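Local structure of carbohydrate deacetylase (Enterococcus faecalis, 2I5I) at residues 179-184 with 195-200; 211-216 with 237-242; 108-113 with 141-146. The protein probably removes acetyl groups from acetylated carbohydrates, a step in the degradation of oligosaccharides, with magnesium as its cofactor. All blocks are in the same frame, centred on the assembly; numbering follows the deposited sequence.

In the fold
All three contacts pack helices of one YdjC-family domain built round a parallel sheet. Interactions 1 and 2 are neighbours, their centres 13 Å apart: they use the adjacent strands 179-181 and 208-213, and L181 CB of the first lies 3.8 Å from I211 CG1 of the second. Interaction 3, a helix-helix contact, sits across the centre of the chain, with its centre 28 Å from that of interaction 1 and 29 Å from that of interaction 2. Its W110 lies near the probable active site, its side chain about 8 Å from that of H130, a predicted magnesium ligand. P215 of interaction 2 also lies near the possible metal site formed by D13, H64 and H130.

Interaction 1: residues 179-184 with 195-200; sequences EMLYQF and LQLLDM
L197 carries this contact: its two methyls reach from the helix to the strand end and the residues that follow. L197 CD2 meets L181 CB at 4.0 Å. The same L197 CD2 lies 3.3 Å from Q183 OE1, while L197 CD1 rests against F184 CB at 4.2 Å. In return, L181 CD1 lies 3.9 Å from L197 O, so the leucine also packs on the helix backbone. The Q183 chain is bent at its second torsion (chi2 98°), which folds the amide back over the neighbouring tyrosine; Q183 CD stands 4.1 Å above the centre of the Y182 ring. In that position OE1 faces a methyl group and is buried with no polar partner in the model, a cost paid within an otherwise apolar contact. F184 gives only its CB to L197, because CG is anti to the backbone N (chi1 -172°) and the ring leads away, toward I194 and C213. Further out, L181 also packs on V201 and I211, and its strand bonds to E210 through the backbone. The contact thus joins the first strand and the helix of the beta-alpha-beta unit 179-181, 191-203, 208-213, with helix 242-250 packed against L195 and L198.

Interaction 2: residues 211-216 with 237-242; sequences INCHPA and EILTSQ
Where strand 208-213 of the parallel sheet runs out into a loop, C213 and P215 receive L239 from the last turn of helix 231-239. One methyl does the work: L239 CD1 lies 3.6 Å from C213 SG and 4.0 Å from P215 CG, so the methyl rests against sulfur and proline ring, which lie side by side in front of it. The leucine and proline side chains cross at about a right angle. C213 carries its sulfur between the backbone N and the carbonyl carbon (chi1 54°), and this brings SG closer to the methyl than its own CB, which stays 4.1 Å from L239 CD1. The contact is small, 94 Å² in all, but its three residues are buried.

Behind L239 the chain passes from one helix to the next through T240 and S241. I238 O accepts two bonds there, from S241 N at 3.1 Å and from S241 OG at 2.8 Å; the hydroxyl approaches in the carbonyl plane, on a lone pair. S241 is also the N-cap of helix 242-250, its OG taking a weak bond from V244 N. One serine therefore ties the end of one helix to the start of the next.

C213 and P215 also touch the helix one turn earlier, at E235 and V236, and E235 OE1 accepts from H214 N. On the sheet side C213 packs on I9 and P215 on A11, both of strand 6-11, while L239 is bonded through its backbone to V32, beyond helix 18-29.

Interaction 3: residues 108-113 with 141-146; sequences NEWDAQ and LGVALA
W110 meets V143 and A144 with the benzo part of its indole. W110 CE3 lies 3.9 Å from V143 CG1, and W110 CZ3 lies 4.1 Å from A144 CB. The same CZ3 is 4.0 Å from A144 N, which stands at the ring's edge, near its plane; the valine methyl approaches obliquely. Two torsions set this up. With chi1 at -79° CG is anti to the carbonyl carbon, and with chi2 at -3° CD1 is eclipsed with CA, so the six-membered ring extends away from the tryptophan's own backbone to the other helix. V143 has CG1 anti to its backbone N (chi1 171°), and it is this branch that meets the indole, the two side chains crossing at about a right angle.

The other end of the indole is polar: NE1 makes a weak bond to T66 O. Close by, Q113 NE2 sits at the ring edge, in its plane, and donates to E109 OE2 at 2.8 Å along a nearly straight line, taking the carboxylate's anti lone pair. OE2 also accepts from I75 N, OE1 from L76 N, and Q113 OE1 from T66 N, so both side chains are pinned to the loop after strand 60-65.

D111 pairs with K6 of the third subunit, and it ties helix 103-117 to helix 138-151 further along, through a salt bridge to K150 and a hydrogen bond to Y151 OH. Between the two segments themselves the contact is apolar packing, a join near, but not touching, the probable metal site.

Interaction 1: residues 179-184 with 195-200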
# COMPACT_ATOMS: atom_id res chain seq x y z
N GLU A 179 -9.07 -3.38 36.61
CA GLU A 179 -9.03 -4.81 36.91
C GLU A 179 -8.31 -5.61 35.83
O GLU A 179 -8.59 -5.36 34.66
CB GLU A 179 -10.46 -5.34 37.07
N MSE A 180 -7.42 -6.51 36.22
CA MSE A 180 -6.75 -7.49 35.38
C MSE A 180 -7.54 -8.80 35.44
O MSE A 180 -7.54 -9.47 36.47
CB MSE A 180 -5.30 -7.70 35.82
CG MSE A 180 -4.51 -8.71 35.01
SE MSE A 180 -4.03 -8.09 33.37
CE MSE A 180 -5.09 -9.08 32.34
N LEU A 181 -8.22 -9.14 34.36
CA LEU A 181 -8.90 -10.42 34.19
C LEU A 181 -7.99 -11.37 33.39
O LEU A 181 -7.92 -11.30 32.16
CB LEU A 181 -10.26 -10.23 33.53
CG LEU A 181 -11.14 -9.19 34.24
CD1 LEU A 181 -12.49 -9.06 33.56
CD2 LEU A 181 -11.31 -9.56 35.71
N TYR A 182 -7.29 -12.22 34.13
CA TYR A 182 -6.26 -13.13 33.68
C TYR A 182 -6.75 -14.57 33.53
O TYR A 182 -5.91 -15.44 33.28
CB TYR A 182 -5.08 -13.10 34.67
CG TYR A 182 -5.51 -13.55 36.07
CD1 TYR A 182 -6.08 -12.64 36.95
CD2 TYR A 182 -5.35 -14.86 36.49
CE1 TYR A 182 -6.48 -13.03 38.22
CE2 TYR A 182 -5.75 -15.27 37.76
CZ TYR A 182 -6.30 -14.34 38.61
OH TYR A 182 -6.70 -14.73 39.88
N GLN A 183 -8.03 -14.83 33.72
CA GLN A 183 -8.52 -16.19 33.92
C GLN A 183 -8.66 -17.01 32.64
O GLN A 183 -8.77 -18.24 32.72
CB GLN A 183 -9.87 -16.15 34.66
CG GLN A 183 -9.70 -15.74 36.12
CD GLN A 183 -9.99 -14.26 36.30
OE1 GLN A 183 -9.79 -13.46 35.39
NE2 GLN A 183 -10.46 -13.90 37.49
N PHE A 184 -8.61 -16.32 31.50
CA PHE A 184 -8.81 -16.99 30.21
C PHE A 184 -7.53 -17.65 29.75
O PHE A 184 -6.74 -17.03 29.03
CB PHE A 184 -9.32 -15.99 29.18
CG PHE A 184 -9.76 -16.58 27.85
CD1 PHE A 184 -10.87 -17.39 27.74
CD2 PHE A 184 -9.02 -16.29 26.72
CE1 PHE A 184 -11.27 -17.90 26.52
CE2 PHE A 184 -9.39 -16.81 25.50
CZ PHE A 184 -10.51 -17.62 25.41
N LEU A 195 -17.91 -15.39 28.98
CA LEU A 195 -19.17 -14.77 29.38
C LEU A 195 -19.07 -14.37 30.86
O LEU A 195 -19.47 -13.27 31.22
CB LEU A 195 -20.37 -15.70 29.17
CG LEU A 195 -20.56 -16.25 27.76
CD1 LEU A 195 -21.78 -17.16 27.66
CD2 LEU A 195 -20.70 -15.13 26.74
N GLN A 196 -18.52 -15.29 31.63
CA GLN A 196 -18.24 -15.11 33.05
C GLN A 196 -17.43 -13.85 33.31
O GLN A 196 -17.75 -13.01 34.14
CB GLN A 196 -17.43 -16.29 33.59
CG GLN A 196 -18.22 -17.45 34.17
CD GLN A 196 -17.29 -18.66 34.35
OE1 GLN A 196 -16.29 -18.54 35.06
NE2 GLN A 196 -17.61 -19.77 33.69
N LEU A 197 -16.33 -13.71 32.56
CA LEU A 197 -15.52 -12.52 32.74
C LEU A 197 -16.31 -11.28 32.33
O LEU A 197 -16.15 -10.21 32.91
CB LEU A 197 -14.24 -12.63 31.92
CG LEU A 197 -13.24 -13.68 32.36
CD1 LEU A 197 -12.09 -13.78 31.36
CD2 LEU A 197 -12.70 -13.39 33.76
N LEU A 198 -17.17 -11.44 31.32
CA LEU A 198 -17.92 -10.25 30.87
C LEU A 198 -18.90 -9.84 31.96
O LEU A 198 -19.09 -8.68 32.29
CB LEU A 198 -18.61 -10.52 29.54
CG LEU A 198 -17.72 -10.75 28.32
CD1 LEU A 198 -18.56 -11.10 27.10
CD2 LEU A 198 -16.86 -9.52 28.06
N ASP A 199 -19.57 -10.83 32.55
CA ASP A 199 -20.51 -10.49 33.62
C ASP A 199 -19.77 -9.81 34.76
O ASP A 199 -20.27 -8.86 35.38
CB ASP A 199 -21.22 -11.75 34.10
CG ASP A 199 -22.15 -12.35 33.07
OD1 ASP A 199 -22.70 -11.57 32.27
OD2 ASP A 199 -22.31 -13.59 33.10
N MSE A 200 -18.57 -10.30 35.05
CA MSE A 200 -17.73 -9.69 36.09
C MSE A 200 -17.57 -8.22 35.73
O MSE A 200 -17.73 -7.33 36.57
CB MSE A 200 -16.39 -10.38 36.26
CG MSE A 200 -16.39 -11.67 37.07
SE MSE A 200 -14.76 -12.46 37.10
CE MSE A 200 -14.94 -13.56 38.51

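Interaction 2: residues 211-216 with 237-242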
# COMPACT_ATOMS: atom_id res chain seq x y z
N ILE A 211 -8.86 -7.95 29.67
CA ILE A 211 -8.75 -9.40 29.61
C ILE A 211 -7.56 -9.76 28.73
O ILE A 211 -7.51 -9.33 27.57
CB ILE A 211 -10.02 -10.03 29.02
CG1 ILE A 211 -11.25 -9.99 29.91
CG2 ILE A 211 -9.70 -11.46 28.58
CD1 ILE A 211 -12.56 -10.08 29.14
N ASN A 212 -6.58 -10.52 29.22
CA ASN A 212 -5.46 -10.84 28.32
C ASN A 212 -5.73 -12.24 27.73
O ASN A 212 -6.59 -13.01 28.17
CB ASN A 212 -4.10 -10.75 28.99
CG ASN A 212 -3.76 -11.88 29.92
OD1 ASN A 212 -4.63 -12.35 30.64
ND2 ASN A 212 -2.50 -12.30 29.93
N CYS A 213 -4.97 -12.52 26.66
CA CYS A 213 -5.18 -13.80 25.99
C CYS A 213 -3.97 -14.14 25.13
O CYS A 213 -3.12 -13.28 24.94
CB CYS A 213 -6.44 -13.77 25.14
SG CYS A 213 -6.54 -12.42 23.94
N HIS A 214 -3.93 -15.38 24.62
CA HIS A 214 -2.80 -15.83 23.83
C HIS A 214 -3.21 -16.54 22.54
O HIS A 214 -2.89 -17.71 22.29
CB HIS A 214 -1.94 -16.73 24.70
CG HIS A 214 -1.41 -16.08 25.95
ND1 HIS A 214 -2.18 -15.88 27.09
CD2 HIS A 214 -0.18 -15.62 26.24
CE1 HIS A 214 -1.43 -15.30 28.01
NE2 HIS A 214 -0.20 -15.13 27.53
N PRO A 215 -3.94 -15.86 21.68
CA PRO A 215 -4.30 -16.46 20.39
C PRO A 215 -3.03 -16.63 19.55
O PRO A 215 -2.07 -15.88 19.67
CB PRO A 215 -5.21 -15.45 19.73
CG PRO A 215 -5.08 -14.18 20.49
CD PRO A 215 -4.44 -14.49 21.81
N ALA A 216 -3.03 -17.63 18.68
CA ALA A 216 -1.99 -17.93 17.74
C ALA A 216 -2.49 -19.00 16.75
O ALA A 216 -3.41 -19.71 17.08
CB ALA A 216 -0.73 -18.47 18.40
N GLU A 237 -10.41 -19.38 18.01
CA GLU A 237 -11.76 -19.78 17.61
C GLU A 237 -12.78 -19.06 18.47
O GLU A 237 -13.79 -18.55 18.01
CB GLU A 237 -11.86 -21.30 17.71
CG GLU A 237 -13.19 -21.86 17.28
CD GLU A 237 -13.26 -23.38 17.42
OE1 GLU A 237 -12.58 -23.98 18.28
OE2 GLU A 237 -14.04 -23.95 16.62
N ILE A 238 -12.51 -19.05 19.77
CA ILE A 238 -13.49 -18.44 20.68
C ILE A 238 -13.53 -16.94 20.50
O ILE A 238 -14.58 -16.32 20.46
CB ILE A 238 -13.14 -18.81 22.14
CG1 ILE A 238 -13.41 -20.27 22.46
CG2 ILE A 238 -13.87 -17.87 23.09
CD1 ILE A 238 -12.56 -20.87 23.54
N LEU A 239 -12.36 -16.31 20.38
CA LEU A 239 -12.35 -14.85 20.24
C LEU A 239 -12.92 -14.34 18.91
O LEU A 239 -13.22 -13.16 18.79
CB LEU A 239 -10.93 -14.29 20.42
CG LEU A 239 -10.33 -14.59 21.80
CD1 LEU A 239 -8.84 -14.28 21.83
CD2 LEU A 239 -11.08 -13.78 22.85
N THR A 240 -13.10 -15.20 17.91
CA THR A 240 -13.69 -14.80 16.65
C THR A 240 -15.12 -15.31 16.50
O THR A 240 -15.74 -15.13 15.44
CB THR A 240 -12.86 -15.33 15.45
OG1 THR A 240 -12.85 -16.75 15.54
CG2 THR A 240 -11.43 -14.86 15.53
N SER A 241 -15.67 -15.93 17.55
CA SER A 241 -17.02 -16.48 17.49
C SER A 241 -18.09 -15.41 17.58
O SER A 241 -17.96 -14.37 18.22
CB SER A 241 -17.21 -17.53 18.59
OG SER A 241 -17.23 -17.00 19.91
N GLN A 242 -19.22 -15.65 16.88
CA GLN A 242 -20.37 -14.78 16.95
C GLN A 242 -20.93 -14.64 18.36
O GLN A 242 -21.39 -13.56 18.74
CB GLN A 242 -21.49 -15.32 16.03
CG GLN A 242 -22.61 -14.30 15.84
CD GLN A 242 -22.49 -13.65 14.46
OE1 GLN A 242 -22.85 -14.29 13.47
NE2 GLN A 242 -22.01 -12.41 14.41

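Interaction 3: residues 108-113 with 141-146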
# COMPACT_ATOMS: atom_id res chain seq x y z
N ASN A 108 17.87 -1.23 33.05
CA ASN A 108 18.62 -0.94 31.83
C ASN A 108 18.13 -1.81 30.68
O ASN A 108 17.95 -1.35 29.55
CB ASN A 108 20.12 -1.14 32.03
CG ASN A 108 20.68 -0.14 33.04
OD1 ASN A 108 20.17 0.98 33.13
ND2 ASN A 108 21.70 -0.54 33.80
N GLU A 109 17.95 -3.09 30.99
CA GLU A 109 17.51 -4.00 29.93
C GLU A 109 16.10 -3.64 29.47
O GLU A 109 15.83 -3.60 28.26
CB GLU A 109 17.58 -5.45 30.42
CG GLU A 109 16.89 -6.45 29.49
CD GLU A 109 17.50 -6.53 28.11
OE1 GLU A 109 18.68 -6.16 27.94
OE2 GLU A 109 16.81 -7.03 27.18
N TRP A 110 15.18 -3.38 30.40
CA TRP A 110 13.82 -3.04 29.96
C TRP A 110 13.81 -1.72 29.21
O TRP A 110 13.08 -1.52 28.23
CB TRP A 110 12.88 -3.07 31.17
CG TRP A 110 12.47 -4.46 31.56
CD1 TRP A 110 12.77 -5.65 30.94
CD2 TRP A 110 11.65 -4.79 32.69
NE1 TRP A 110 12.18 -6.69 31.63
CE2 TRP A 110 11.49 -6.20 32.71
CE3 TRP A 110 11.05 -4.03 33.68
CZ2 TRP A 110 10.74 -6.83 33.70
CZ3 TRP A 110 10.30 -4.67 34.66
CH2 TRP A 110 10.15 -6.05 34.68
N ASP A 111 14.64 -0.77 29.65
CA ASP A 111 14.76 0.49 28.92
C ASP A 111 15.22 0.19 27.50
O ASP A 111 14.71 0.71 26.51
CB ASP A 111 15.73 1.40 29.65
CG ASP A 111 16.06 2.71 28.97
OD1 ASP A 111 15.20 3.61 28.91
OD2 ASP A 111 17.20 2.84 28.48
N ALA A 112 16.21 -0.67 27.37
CA ALA A 112 16.71 -1.12 26.08
C ALA A 112 15.60 -1.78 25.25
O ALA A 112 15.54 -1.60 24.04
CB ALA A 112 17.85 -2.09 26.31
N GLN A 113 14.72 -2.53 25.91
CA GLN A 113 13.65 -3.21 25.18
C GLN A 113 12.66 -2.21 24.62
O GLN A 113 12.03 -2.37 23.58
CB GLN A 113 12.93 -4.23 26.08
CG GLN A 113 13.76 -5.51 26.19
CD GLN A 113 13.19 -6.51 27.19
OE1 GLN A 113 11.98 -6.66 27.40
NE2 GLN A 113 14.08 -7.25 27.85
N LEU A 141 7.92 -4.62 39.85
CA LEU A 141 6.90 -3.62 39.60
C LEU A 141 7.41 -2.19 39.64
O LEU A 141 7.13 -1.35 38.79
CB LEU A 141 5.81 -3.72 40.69
CG LEU A 141 4.60 -2.80 40.51
CD1 LEU A 141 4.07 -2.90 39.09
CD2 LEU A 141 3.52 -3.14 41.52
N GLY A 142 8.16 -1.89 40.70
CA GLY A 142 8.77 -0.59 40.86
C GLY A 142 9.59 -0.17 39.66
O GLY A 142 9.61 1.00 39.30
N VAL A 143 10.28 -1.14 39.04
CA VAL A 143 11.13 -0.85 37.90
C VAL A 143 10.26 -0.57 36.67
O VAL A 143 10.63 0.34 35.92
CB VAL A 143 12.08 -2.01 37.60
CG1 VAL A 143 12.81 -1.79 36.27
CG2 VAL A 143 13.12 -2.16 38.71
N ALA A 144 9.19 -1.35 36.53
CA ALA A 144 8.23 -1.11 35.46
C ALA A 144 7.61 0.28 35.60
O ALA A 144 7.47 0.99 34.61
CB ALA A 144 7.15 -2.17 35.41
N LEU A 145 7.19 0.67 36.80
CA LEU A 145 6.54 1.97 36.98
C LEU A 145 7.49 3.11 36.69
O LEU A 145 7.14 4.14 36.11
CB LEU A 145 5.98 2.11 38.40
CG LEU A 145 4.75 1.21 38.65
CD1 LEU A 145 4.65 0.87 40.13
CD2 LEU A 145 3.49 1.86 38.11
N ALA A 146 8.77 2.92 37.07
CA ALA A 146 9.77 3.94 36.78
C ALA A 146 9.90 4.15 35.26
O ALA A 146 10.00 5.28 34.81
CB ALA A 146 11.11 3.60 37.40